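Local coordinates for protein alginate lyase (Paenibacillus sp. FPU-7, PDB 6KFN) that cleaves the polysaccharide alginate as a lyase, probably by the beta-elimination general to this enzyme class, on a right-handed parallel beta-helix scaffold, at residues 29-34 / 54-59. Sequence-based numbering, arbitrary orientation. Where two conformers were deposited one is given.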
ATOM      1  N   LEU A  29     -20.231  10.356   3.153  1.00  6.63           N
ATOM      2  CA  LEU A  29     -20.183  10.964   1.838  1.00  7.21           C
ATOM      3  C   LEU A  29     -21.197  10.325   0.887  1.00  7.84           C
ATOM      4  O   LEU A  29     -21.300   9.102   0.769  1.00  9.39           O
ATOM      5  CB  LEU A  29     -18.782  10.845   1.267  1.00  7.18           C
ATOM      6  CG  LEU A  29     -17.677  11.462   2.128  1.00  7.17           C
ATOM      7  CD1 LEU A  29     -16.370  11.458   1.384  1.00  7.81           C
ATOM      8  CD2 LEU A  29     -18.066  12.862   2.574  1.00  7.68           C
ATOM      9  N   ALA A  30     -21.963  11.179   0.210  1.00  8.10           N
ATOM     10  CA  ALA A  30     -23.054  10.718  -0.633  1.00  9.43           C
ATOM     11  C   ALA A  30     -22.583   9.818  -1.769  1.00  9.55           C
ATOM     12  O   ALA A  30     -21.591  10.091  -2.436  1.00  9.68           O
ATOM     13  CB  ALA A  30     -23.771  11.932  -1.228  1.00 10.11           C
ATOM     14  N   GLU A  31     -23.322   8.732  -2.006  1.00 10.68           N
ATOM     15  CA  GLU A  31     -23.054   7.858  -3.144  1.00 12.92           C
ATOM     16  C   GLU A  31     -23.168   8.620  -4.450  1.00 12.94           C
ATOM     17  O   GLU A  31     -24.007   9.490  -4.616  1.00 14.18           O
ATOM     18  CB  GLU A  31     -24.007   6.676  -3.151  1.00 12.51           C
ATOM     19  CG  GLU A  31     -23.723   5.666  -2.051  1.00 15.31           C
ATOM     20  CD  GLU A  31     -24.544   4.421  -2.233  1.00 17.85           C
ATOM     21  OE1 GLU A  31     -25.512   4.226  -1.482  1.00 22.22           O
ATOM     22  OE2 GLU A  31     -24.256   3.640  -3.171  1.00 22.78           O
ATOM     23  N   GLY A  32     -22.327   8.261  -5.406  1.00 14.09           N
ATOM     24  CA  GLY A  32     -22.410   8.824  -6.731  1.00 17.47           C
ATOM     25  C   GLY A  32     -21.736  10.159  -6.884  1.00 16.61           C
ATOM     26  O   GLY A  32     -21.645  10.662  -8.001  1.00 22.40           O
ATOM     27  N   VAL A  33     -21.240  10.751  -5.805  1.00 13.35           N
ATOM     28  CA  VAL A  33     -20.645  12.061  -5.880  1.00 11.85           C
ATOM     29  C   VAL A  33     -19.140  11.914  -5.964  1.00 11.13           C
ATOM     30  O   VAL A  33     -18.540  11.087  -5.274  1.00 11.33           O
ATOM     31  CB  VAL A  33     -21.063  12.905  -4.662  1.00 13.63           C
ATOM     32  CG1 VAL A  33     -20.353  14.242  -4.671  1.00 18.37           C
ATOM     33  CG2 VAL A  33     -22.568  13.101  -4.668  1.00 15.84           C
ATOM     34  N   THR A  34     -18.531  12.743  -6.815  1.00 11.36           N
ATOM     35  CA  THR A  34     -17.091  12.939  -6.866  1.00 10.99           C
ATOM     36  C   THR A  34     -16.759  14.234  -6.134  1.00 10.83           C
ATOM     37  O   THR A  34     -17.219  15.314  -6.503  1.00 15.61           O
ATOM     38  CB  THR A  34     -16.565  12.925  -8.302  1.00 13.08           C
ATOM     39  OG1 THR A  34     -16.787  11.624  -8.873  1.00 14.20           O
ATOM     40  CG2 THR A  34     -15.088  13.198  -8.311  1.00 14.10           C
ATOM     41  N   ARG A  54     -16.447   7.883   5.348  1.00  6.55           N
ATOM     42  CA  ARG A  54     -16.968   6.702   4.679  1.00  7.66           C
ATOM     43  C   ARG A  54     -17.971   7.084   3.622  1.00  7.03           C
ATOM     44  O   ARG A  54     -18.566   8.151   3.658  1.00  7.81           O
ATOM     45  CB  ARG A  54     -17.572   5.713   5.679  1.00  8.25           C
ATOM     46  CG  ARG A  54     -18.813   6.236   6.373  1.00  8.18           C
ATOM     47  CD  ARG A  54     -19.304   5.224   7.377  1.00 10.58           C
ATOM     48  NE  ARG A  54     -20.431   5.729   8.151  1.00 11.59           N
ATOM     49  CZ  ARG A  54     -21.708   5.558   7.856  1.00 18.24           C
ATOM     50  NH1 ARG A  54     -22.089   4.870   6.780  1.00 30.84           N
ATOM     51  NH2 ARG A  54     -22.633   6.091   8.634  1.00 23.13           N
ATOM     52  N   SER A  55     -18.202   6.161   2.710  1.00  8.58           N
ATOM     53  CA  SER A  55     -19.275   6.290   1.761  0.55 10.56           C
ATOM     54  C   SER A  55     -20.597   5.935   2.465  1.00 11.57           C
ATOM     55  O   SER A  55     -20.667   5.037   3.318  1.00 13.39           O
ATOM     56  CB  SER A  55     -18.940   5.354   0.590  0.55 11.57           C
ATOM     57  OG  SER A  55     -19.798   5.515  -0.499  0.55  9.23           O
ATOM     58  N   ALA A  56     -21.653   6.626   2.041  1.00 13.05           N
ATOM     59  CA  ALA A  56     -22.982   6.349   2.567  1.00 14.58           C
ATOM     60  C   ALA A  56     -23.447   4.947   2.207  1.00 15.66           C
ATOM     61  O   ALA A  56     -24.255   4.365   2.935  1.00 19.43           O
ATOM     62  CB  ALA A  56     -23.994   7.392   2.050  1.00 14.11           C
ATOM     63  N   GLY A  57     -22.980   4.400   1.090  1.00 16.63           N
ATOM     64  CA  GLY A  57     -23.318   3.038   0.704  1.00 25.51           C
ATOM     65  C   GLY A  57     -22.319   2.533  -0.316  1.00 20.31           C
ATOM     66  O   GLY A  57     -21.425   3.259  -0.756  1.00 17.43           O
ATOM     67  N   SER A  58     -22.469   1.263  -0.689  1.00 24.38           N
ATOM     68  CA  SER A  58     -21.495   0.601  -1.550  1.00 26.12           C
ATOM     69  C   SER A  58     -21.968   0.365  -2.965  1.00 22.93           C
ATOM     70  O   SER A  58     -21.213  -0.201  -3.755  1.00 23.10           O
ATOM     71  CB  SER A  58     -21.056  -0.729  -0.957  1.00 23.65           C
ATOM     72  OG  SER A  58     -22.180  -1.553  -0.750  1.00 30.88           O
ATOM     73  N   VAL A  59     -23.198   0.740  -3.300  1.00 23.20           N
ATOM     74  CA  VAL A  59     -23.647   0.526  -4.671  1.00 25.78           C
ATOM     75  C   VAL A  59     -22.864   1.418  -5.620  1.00 21.27           C
ATOM     76  O   VAL A  59     -22.389   0.968  -6.662  1.00 24.69           O
ATOM     77  CB  VAL A  59     -25.165   0.727  -4.804  1.00 32.36           C
ATOM     78  CG1 VAL A  59     -25.572   0.696  -6.283  1.00 26.73           C
ATOM     79  CG2 VAL A  59     -25.901  -0.347  -4.013  1.00 35.83           C
TER
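Leu29 and Ser55 pair in parallel register at the ends of strands 25-29 and 51-55, their CA atoms 4.8 Å apart. Two backbone hydrogen bonds frame this parallel bridge: Leu29 N gives its hydrogen to Arg54 O at 2.8 Å, almost straight at 168°, and Leu29 O accepts from Ala56 N at 2.8 Å. Both side chains lie on the same buried face, where Leu29 also packs on Leu64 and Leu87.

Beyond the bridge the chains part, and Glu31 reaches across to 57-59. With CG anti to its own carbonyl carbon (chi1 -71°), the side chain lays CG against the Gly57 backbone, 3.5 Å from Gly57 N, and the extended chain beyond it brings the carboxylate over this glycine, with OE1 3.3 Å from Gly57 CA. The other oxygen, OE2, lies 3.1 Å from Val59 N and accepts a hydrogen bond from Asn60 N, which ties the acid to the loop before strand 63-65.

Within 54-59, in one of the two conformers of Ser55, its OG, anti to the backbone N (chi1 -171°), donates to Gly57 O at 2.8 Å, in the carbonyl plane, and also bonds with Ala62 N.

Parallel strands meeting in register on successive coils, then giving way to the loops that lead into the next face, are characteristic of the right-handed beta-helix of pectate-lyase-like proteins, here near its N-terminal end.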